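Local structure of FI20010p1 (Drosophila melanogaster, 7CFB) at residues Thr48-Val53 / Ile177-His182; Val59-Ala64 / Ala156-Leu161; Asp160-Asp165 / Thr188-Pro193. The protein probably acts in piRNA amplification and gene silencing, where Tudor domains of its kind help assemble complexes containing Piwi proteins such as Aub. One frame throughout, in Å; residues are numbered along the deposited sequence.

Interaction 1 (Thr48-Val53 / Ile177-His182); sequences TIVTAV and IKIRVH
The guanidinium of R180 carries the terminal methyl of I49 over one face, with I49 CD1 3.9 Å from R180 NH1, while at the edge of the H182 ring, in its plane, R180 O takes a weak bond from H182 ND1. These groups flank the antiparallel pairing of 49-53 with 177-182, which joins the first and last strands of a five-stranded sheet, as in the OB-fold (staphylococcal nuclease-like) part of extended Tudor domains. Five backbone bonds knit the strands, from V181 N to T48 O (3.0 Å) at one end to I177 N to A52 O (2.9 Å) at the other. Beta-branched residues suit this extended backbone. V50, A52, I177 and I179 share one face, where F44 packs on V50 and A52. V50 splits its branches: CG1 meets V181 CG2 at 3.7 Å, CG2 meets I179 CG1 at 4.0 Å. The latter carbon lies between the backbone N and the carbonyl carbon of I179 (chi1 52°), close to V50 O as well. On the other face, K178 runs alongside T51, and a bend at its last torsion (chi4 -53°) brings NZ into a weak 3.3 Å bond with T51 OG1.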
loop_
_atom_site.group_PDB
_atom_site.type_symbol
_atom_site.label_atom_id
_atom_site.label_comp_id
_atom_site.label_asym_id
_atom_site.label_seq_id
_atom_site.Cartn_x
_atom_site.Cartn_y
_atom_site.Cartn_z
ATOM N N THR A 48 1.720 20.221 13.431
ATOM C CA THR A 48 0.679 20.675 12.496
ATOM C C THR A 48 -0.458 19.650 12.469
ATOM O O THR A 48 -0.239 18.544 12.897
ATOM C CB THR A 48 1.426 20.848 11.176
ATOM O OG1 THR A 48 1.682 22.205 10.846
ATOM C CG2 THR A 48 0.931 20.003 10.038
ATOM N N ILE A 49 -1.636 20.047 12.018
ATOM C CA ILE A 49 -2.735 19.072 11.835
ATOM C C ILE A 49 -2.847 18.856 10.331
ATOM O O ILE A 49 -2.936 19.831 9.642
ATOM C CB ILE A 49 -4.053 19.581 12.424
ATOM C CG1 ILE A 49 -3.918 19.946 13.898
ATOM C CG2 ILE A 49 -5.155 18.575 12.208
ATOM C CD1 ILE A 49 -5.135 20.564 14.454
ATOM N N VAL A 50 -2.841 17.613 9.879
ATOM C CA VAL A 50 -2.915 17.324 8.426
ATOM C C VAL A 50 -4.059 16.356 8.131
ATOM O O VAL A 50 -4.407 15.559 8.988
ATOM C CB VAL A 50 -1.573 16.806 7.875
ATOM C CG1 VAL A 50 -0.394 17.211 8.727
ATOM C CG2 VAL A 50 -1.576 15.314 7.688
ATOM N N THR A 51 -4.606 16.472 6.934
ATOM C CA THR A 51 -5.662 15.587 6.424
ATOM C C THR A 51 -4.993 14.462 5.632
ATOM O O THR A 51 -4.166 14.741 4.766
ATOM C CB THR A 51 -6.641 16.373 5.554
ATOM O OG1 THR A 51 -7.047 17.515 6.293
ATOM C CG2 THR A 51 -7.856 15.566 5.165
ATOM N N ALA A 52 -5.306 13.229 5.994
ATOM C CA ALA A 52 -4.760 12.052 5.304
ATOM C C ALA A 52 -5.745 10.898 5.417
ATOM O O ALA A 52 -6.545 10.893 6.298
ATOM C CB ALA A 52 -3.446 11.671 5.896
ATOM N N VAL A 53 -5.677 10.004 4.457
ATOM C CA VAL A 53 -6.477 8.757 4.456
ATOM C C VAL A 53 -5.853 7.800 5.458
ATOM O O VAL A 53 -4.669 7.691 5.457
ATOM C CB VAL A 53 -6.474 8.124 3.063
ATOM C CG1 VAL A 53 -7.121 6.765 3.075
ATOM C CG2 VAL A 53 -7.116 9.028 2.044
ATOM N N ILE A 177 -9.045 11.405 7.607
ATOM C CA ILE A 177 -8.982 11.804 9.035
ATOM C C ILE A 177 -8.051 13.002 9.181
ATOM O O ILE A 177 -7.382 13.352 8.227
ATOM C CB ILE A 177 -8.514 10.653 9.939
ATOM C CG1 ILE A 177 -7.086 10.206 9.656
ATOM C CG2 ILE A 177 -9.478 9.498 9.902
ATOM C CD1 ILE A 177 -6.519 9.323 10.722
ATOM N N LYS A 178 -8.078 13.628 10.346
ATOM C CA LYS A 178 -7.129 14.718 10.647
ATOM C C LYS A 178 -6.244 14.232 11.786
ATOM O O LYS A 178 -6.774 13.712 12.724
ATOM C CB LYS A 178 -7.836 16.036 10.958
ATOM C CG LYS A 178 -8.847 16.503 9.925
ATOM C CD LYS A 178 -9.370 17.889 10.172
ATOM C CE LYS A 178 -10.410 18.318 9.158
ATOM N NZ LYS A 178 -9.958 18.169 7.752
ATOM N N ILE A 179 -4.938 14.366 11.644
ATOM C CA ILE A 179 -3.986 13.898 12.682
ATOM C C ILE A 179 -3.087 15.049 13.123
ATOM O O ILE A 179 -2.685 15.804 12.280
ATOM C CB ILE A 179 -3.132 12.727 12.162
ATOM C CG1 ILE A 179 -2.467 13.063 10.835
ATOM C CG2 ILE A 179 -3.922 11.431 12.088
ATOM C CD1 ILE A 179 -1.267 12.251 10.549
ATOM N N ARG A 180 -2.863 15.169 14.425
ATOM C CA ARG A 180 -1.872 16.134 14.938
ATOM C C ARG A 180 -0.542 15.397 14.889
ATOM O O ARG A 180 -0.408 14.431 15.583
ATOM C CB ARG A 180 -2.086 16.575 16.384
ATOM C CG ARG A 180 -3.524 16.664 16.838
ATOM C CD ARG A 180 -3.592 17.266 18.218
ATOM N NE ARG A 180 -4.913 17.809 18.436
ATOM C CZ ARG A 180 -5.192 19.088 18.401
ATOM N NH1 ARG A 180 -4.226 19.951 18.196
ATOM N NH2 ARG A 180 -6.420 19.497 18.605
ATOM N N VAL A 181 0.399 15.894 14.120
ATOM C CA VAL A 181 1.706 15.219 13.983
ATOM C C VAL A 181 2.611 15.619 15.149
ATOM O O VAL A 181 2.991 16.742 15.216
ATOM C CB VAL A 181 2.300 15.599 12.620
ATOM C CG1 VAL A 181 3.558 14.847 12.286
ATOM C CG2 VAL A 181 1.273 15.471 11.528
ATOM N N HIS A 182 2.792 14.732 16.111
ATOM C CA HIS A 182 3.731 14.986 17.228
ATOM C C HIS A 182 5.173 14.876 16.752
ATOM O O HIS A 182 5.960 15.696 17.107
ATOM C CB HIS A 182 3.505 14.005 18.378
ATOM C CG HIS A 182 2.272 14.230 19.178
ATOM N ND1 HIS A 182 1.044 14.376 18.610
ATOM C CD2 HIS A 182 2.074 14.281 20.505
ATOM C CE1 HIS A 182 0.149 14.547 19.536
ATOM N NE2 HIS A 182 0.757 14.491 20.693
#

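Interaction 2 (Val59-Ala64 / Ala156-Leu161); sequences VTDNCA and AIRCDL
R158 reaches across to D61 with its chain fully stretched. CG stands opposite the backbone N about the first torsion (chi1 -167°), and the chain stays extended to NE, which carries the guanidinium well beyond its own strand. There NH2 makes a salt bridge to D61 OD2 at 3.0 Å; the oxygen lies in the guanidinium plane and is met nearly along its C-O axis. R158 NH1 adds a weak bond to the same oxygen, although the carboxylate and guanidinium planes are turned 58° apart. The group is also covered from above: C63 CB sits over its centre, 3.5 Å from the plane. With SG placed between the backbone N and the carbonyl carbon (chi1 84°), C63 lays its sulfur 3.3 Å from R158 NH2, and a small, polarisable side chain suits so close a fit. D61 and C63 can both face R158 because the chain reverses at N62 in a classic gamma turn, C63 N bonding to D61 O; asparagine tolerates the positive phi this requires. Beyond the turn, A64 and C159 form an antiparallel hydrogen-bonded pair, C159 N meeting A64 O at 2.8 Å. The small A64 leaves room for L161 CD1, 3.6 Å from A64 CB. A water accepts from L161 N and bonds weakly to N62 O. R31 brings a like charge near R158 NE, which the D61 carboxylate probably offsets. Helix 30-36 also supplies Y34, whose hydroxyl bonds R158 N, while strand 157-161 lies between strands 64-67 and 189-194, with C159 packed on L189 and A191.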
loop_
_atom_site.group_PDB
_atom_site.type_symbol
_atom_site.label_atom_id
_atom_site.label_comp_id
_atom_site.label_asym_id
_atom_site.label_seq_id
_atom_site.Cartn_x
_atom_site.Cartn_y
_atom_site.Cartn_z
ATOM N N VAL A 59 -3.717 -4.136 13.650
ATOM C CA VAL A 59 -3.949 -4.367 15.107
ATOM C C VAL A 59 -3.147 -5.564 15.630
ATOM O O VAL A 59 -3.300 -5.853 16.795
ATOM C CB VAL A 59 -5.435 -4.396 15.512
ATOM C CG1 VAL A 59 -5.612 -3.954 16.943
ATOM C CG2 VAL A 59 -6.291 -3.505 14.637
ATOM N N THR A 60 -2.388 -6.191 14.740
ATOM C CA THR A 60 -1.497 -7.297 15.102
ATOM C C THR A 60 -0.090 -6.747 15.238
ATOM O O THR A 60 0.736 -7.427 15.765
ATOM C CB THR A 60 -1.550 -8.383 14.032
ATOM O OG1 THR A 60 -0.597 -8.063 13.029
ATOM C CG2 THR A 60 -2.917 -8.470 13.409
ATOM N N ASP A 61 0.187 -5.577 14.644
ATOM C CA ASP A 61 1.543 -4.952 14.705
ATOM C C ASP A 61 1.486 -3.589 15.412
ATOM O O ASP A 61 2.503 -2.867 15.398
ATOM C CB ASP A 61 2.167 -4.839 13.311
ATOM C CG ASP A 61 3.660 -4.561 13.340
ATOM O OD1 ASP A 61 4.355 -5.179 14.170
ATOM O OD2 ASP A 61 4.115 -3.727 12.532
ATOM N N ASN A 62 0.331 -3.273 15.998
ATOM C CA ASN A 62 0.005 -2.005 16.704
ATOM C C ASN A 62 -0.057 -0.780 15.775
ATOM O O ASN A 62 -1.046 -0.106 15.816
ATOM C CB ASN A 62 0.814 -1.809 17.989
ATOM C CG ASN A 62 0.175 -0.856 18.978
ATOM O OD1 ASN A 62 -0.972 -0.447 18.817
ATOM N ND2 ASN A 62 0.935 -0.459 19.986
ATOM N N CYS A 63 0.942 -0.546 14.931
ATOM C CA CYS A 63 1.061 0.654 14.075
ATOM C C CYS A 63 -0.027 0.735 13.006
ATOM O O CYS A 63 -0.603 -0.271 12.660
ATOM C CB CYS A 63 2.335 0.569 13.268
ATOM S SG CYS A 63 2.013 -0.426 11.803
ATOM N N ALA A 64 -0.252 1.954 12.536
ATOM C CA ALA A 64 -1.215 2.335 11.492
ATOM C C ALA A 64 -0.465 2.981 10.324
ATOM O O ALA A 64 0.723 3.149 10.407
ATOM C CB ALA A 64 -2.234 3.268 12.044
ATOM N N ALA A 156 1.767 4.964 1.555
ATOM C CA ALA A 156 1.549 4.559 2.956
ATOM C C ALA A 156 2.722 4.901 3.870
ATOM O O ALA A 156 3.763 4.328 3.730
ATOM C CB ALA A 156 1.166 3.114 3.020
ATOM N N ILE A 157 2.463 5.777 4.828
ATOM C CA ILE A 157 3.489 6.213 5.813
ATOM C C ILE A 157 3.186 5.577 7.173
ATOM O O ILE A 157 2.105 5.748 7.665
ATOM C CB ILE A 157 3.576 7.742 5.910
ATOM C CG1 ILE A 157 3.748 8.409 4.552
ATOM C CG2 ILE A 157 4.676 8.126 6.864
ATOM C CD1 ILE A 157 4.976 7.986 3.835
ATOM N N ARG A 158 4.161 4.886 7.737
ATOM C CA ARG A 158 4.004 4.213 9.046
ATOM C C ARG A 158 3.753 5.281 10.101
ATOM O O ARG A 158 4.392 6.296 10.073
ATOM C CB ARG A 158 5.231 3.354 9.337
ATOM C CG ARG A 158 5.074 2.380 10.487
ATOM C CD ARG A 158 6.144 1.310 10.520
ATOM N NE ARG A 158 6.113 0.740 11.851
ATOM C CZ ARG A 158 5.621 -0.441 12.181
ATOM N NH1 ARG A 158 5.638 -0.822 13.440
ATOM N NH2 ARG A 158 5.114 -1.241 11.267
ATOM N N CYS A 159 2.802 5.016 10.966
ATOM C CA CYS A 159 2.372 5.991 11.970
ATOM C C CYS A 159 1.990 5.316 13.286
ATOM O O CYS A 159 1.135 4.460 13.280
ATOM C CB CYS A 159 1.142 6.679 11.404
ATOM S SG CYS A 159 0.575 8.098 12.350
ATOM N N ASP A 160 2.576 5.785 14.373
ATOM C CA ASP A 160 2.202 5.328 15.724
ATOM C C ASP A 160 1.084 6.266 16.158
ATOM O O ASP A 160 1.348 7.428 16.346
ATOM C CB ASP A 160 3.432 5.320 16.631
ATOM C CG ASP A 160 3.139 5.082 18.103
ATOM O OD1 ASP A 160 1.978 4.891 18.447
ATOM O OD2 ASP A 160 4.081 5.102 18.879
ATOM N N LEU A 161 -0.143 5.776 16.223
ATOM C CA LEU A 161 -1.278 6.630 16.633
ATOM C C LEU A 161 -1.374 6.577 18.154
ATOM O O LEU A 161 -1.398 5.496 18.674
ATOM C CB LEU A 161 -2.574 6.152 15.985
ATOM C CG LEU A 161 -2.765 6.480 14.510
ATOM C CD1 LEU A 161 -3.977 5.795 13.961
ATOM C CD2 LEU A 161 -2.840 7.959 14.247
HETATM O O HOH W 1 -0.560 2.982 16.999
#

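Interaction 3 (Asp160-Asp165 / Thr188-Pro193); sequences DLINCD and TLVAEP
A parallel strand pair links D160 and L161 to V190 and A191. D160 reaches both neighbours of V190: its N bonds L189 O at 2.7 Å, and its O receives A191 N at 3.1 Å. A191 O then accepts from I162 N, carrying the pattern one step past the end of strand 157-161. In the OB-fold order of this sheet, 189-194 lies between 157-161 and 176-184, and this is the parallel neighbour pair among otherwise antiparallel ones. The side chains alternate accordingly. L161 turns CD2 to P193 CD at 3.9 Å, on the same face as the small A191. On the other face, I162 CD1 meets V190 CG1 at 3.9 Å; the first torsion of I162 (chi1 67°) sets CG1 between its backbone N and carbonyl carbon, from where it also reaches E192 CB at 4.0 Å. E192 continues as an extended chain past N163, with OE2 3.8 Å from N163 CB, and touches H182 of strand 176-184. Replacing E192 by an alanine would keep the contact of CB with I162 but would probably leave N163 and H182 without the chain that packs beside both. N163 adopts a left-handed helical backbone, which asparagine accepts readily, and turns the chain so that C164 CB comes to rest 3.7 Å from P193 CG, just before D165 takes the N-cap position of helix 166-169.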
loop_
_atom_site.group_PDB
_atom_site.type_symbol
_atom_site.label_atom_id
_atom_site.label_comp_id
_atom_site.label_asym_id
_atom_site.label_seq_id
_atom_site.Cartn_x
_atom_site.Cartn_y
_atom_site.Cartn_z
ATOM N N ASP A 160 2.576 5.785 14.373
ATOM C CA ASP A 160 2.202 5.328 15.724
ATOM C C ASP A 160 1.084 6.266 16.158
ATOM O O ASP A 160 1.348 7.428 16.346
ATOM C CB ASP A 160 3.432 5.320 16.631
ATOM C CG ASP A 160 3.139 5.082 18.103
ATOM O OD1 ASP A 160 1.978 4.891 18.447
ATOM O OD2 ASP A 160 4.081 5.102 18.879
ATOM N N LEU A 161 -0.143 5.776 16.223
ATOM C CA LEU A 161 -1.278 6.630 16.633
ATOM C C LEU A 161 -1.374 6.577 18.154
ATOM O O LEU A 161 -1.398 5.496 18.674
ATOM C CB LEU A 161 -2.574 6.152 15.985
ATOM C CG LEU A 161 -2.765 6.480 14.510
ATOM C CD1 LEU A 161 -3.977 5.795 13.961
ATOM C CD2 LEU A 161 -2.840 7.959 14.247
ATOM N N ILE A 162 -1.468 7.725 18.808
ATOM C CA ILE A 162 -1.501 7.785 20.290
ATOM C C ILE A 162 -2.772 8.484 20.746
ATOM O O ILE A 162 -3.413 9.106 19.939
ATOM C CB ILE A 162 -0.249 8.491 20.820
ATOM C CG1 ILE A 162 -0.242 9.964 20.439
ATOM C CG2 ILE A 162 1.005 7.796 20.348
ATOM C CD1 ILE A 162 0.992 10.668 20.843
ATOM N N ASN A 163 -3.121 8.291 22.014
ATOM C CA ASN A 163 -4.306 8.899 22.653
ATOM C C ASN A 163 -5.567 8.524 21.879
ATOM O O ASN A 163 -6.345 9.393 21.599
ATOM C CB ASN A 163 -4.140 10.403 22.840
ATOM C CG ASN A 163 -2.803 10.819 23.414
ATOM O OD1 ASN A 163 -2.253 11.833 23.014
ATOM N ND2 ASN A 163 -2.272 10.072 24.357
ATOM N N CYS A 164 -5.695 7.270 21.477
ATOM C CA CYS A 164 -6.914 6.876 20.749
ATOM C C CYS A 164 -7.142 5.375 20.880
ATOM O O CYS A 164 -6.233 4.673 21.270
ATOM C CB CYS A 164 -6.824 7.228 19.271
ATOM S SG CYS A 164 -5.452 6.421 18.423
ATOM N N ASP A 165 -8.331 4.939 20.501
ATOM C CA ASP A 165 -8.693 3.508 20.515
ATOM C C ASP A 165 -8.359 2.970 19.129
ATOM O O ASP A 165 -9.122 3.196 18.209
ATOM C CB ASP A 165 -10.164 3.366 20.892
ATOM C CG ASP A 165 -10.677 1.953 21.032
ATOM O OD1 ASP A 165 -9.886 1.066 21.250
ATOM O OD2 ASP A 165 -11.867 1.778 20.914
ATOM N N THR A 188 8.994 7.369 10.014
ATOM C CA THR A 188 7.712 7.062 10.682
ATOM C C THR A 188 7.159 8.294 11.376
ATOM O O THR A 188 7.870 9.244 11.554
ATOM C CB THR A 188 7.824 5.927 11.710
ATOM O OG1 THR A 188 8.444 6.399 12.894
ATOM C CG2 THR A 188 8.577 4.715 11.222
ATOM N N LEU A 189 5.911 8.217 11.781
ATOM C CA LEU A 189 5.250 9.363 12.406
ATOM C C LEU A 189 4.690 8.982 13.766
ATOM O O LEU A 189 4.339 7.848 13.987
ATOM C CB LEU A 189 4.058 9.785 11.548
ATOM C CG LEU A 189 4.284 10.164 10.095
ATOM C CD1 LEU A 189 2.964 10.514 9.446
ATOM C CD2 LEU A 189 5.247 11.322 9.982
ATOM N N VAL A 190 4.644 9.963 14.638
ATOM C CA VAL A 190 3.884 9.825 15.890
ATOM C C VAL A 190 2.791 10.865 15.730
ATOM O O VAL A 190 3.110 12.018 15.661
ATOM C CB VAL A 190 4.751 10.044 17.134
ATOM C CG1 VAL A 190 3.897 10.137 18.371
ATOM C CG2 VAL A 190 5.802 8.968 17.278
ATOM N N ALA A 191 1.561 10.418 15.601
ATOM C CA ALA A 191 0.432 11.333 15.374
ATOM C C ALA A 191 -0.773 10.944 16.229
ATOM O O ALA A 191 -0.936 9.811 16.544
ATOM C CB ALA A 191 0.068 11.328 13.921
ATOM N N GLU A 192 -1.591 11.927 16.546
ATOM C CA GLU A 192 -2.802 11.738 17.357
ATOM C C GLU A 192 -3.989 12.120 16.484
ATOM O O GLU A 192 -3.986 13.188 15.966
ATOM C CB GLU A 192 -2.649 12.606 18.600
ATOM C CG GLU A 192 -3.947 12.998 19.233
ATOM C CD GLU A 192 -3.782 13.667 20.578
ATOM O OE1 GLU A 192 -2.687 14.034 20.903
ATOM O OE2 GLU A 192 -4.756 13.812 21.260
ATOM N N PRO A 193 -4.991 11.266 16.257
ATOM C CA PRO A 193 -6.087 11.664 15.428
ATOM C C PRO A 193 -6.955 12.696 16.136
ATOM O O PRO A 193 -7.052 12.663 17.311
ATOM C CB PRO A 193 -6.858 10.374 15.205
ATOM C CG PRO A 193 -6.502 9.530 16.365
ATOM C CD PRO A 193 -5.089 9.908 16.717
#

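All three contacts build one five-stranded sheet, stepping round it. Interactions 2 and 3 share D160 and L161, so strand 157-161 bonds A64 on one side and 189-194 on the other; R180 and E192 then probably join interaction 3 to interaction 1 through their backbones. Interaction 2 is the most buried, and owes its hold to a charged pair and a single strand bridge. Interactions 1 and 3, partly buried, rest on longer backbone ladders, antiparallel and parallel respectively; their inner face is aliphatic, while the outer mixes polar or charged chains with I49, I162 and V190. I179 and L161 touch on the inner face, over the small A191 of the strand between them, tying interaction 1 to interaction 2.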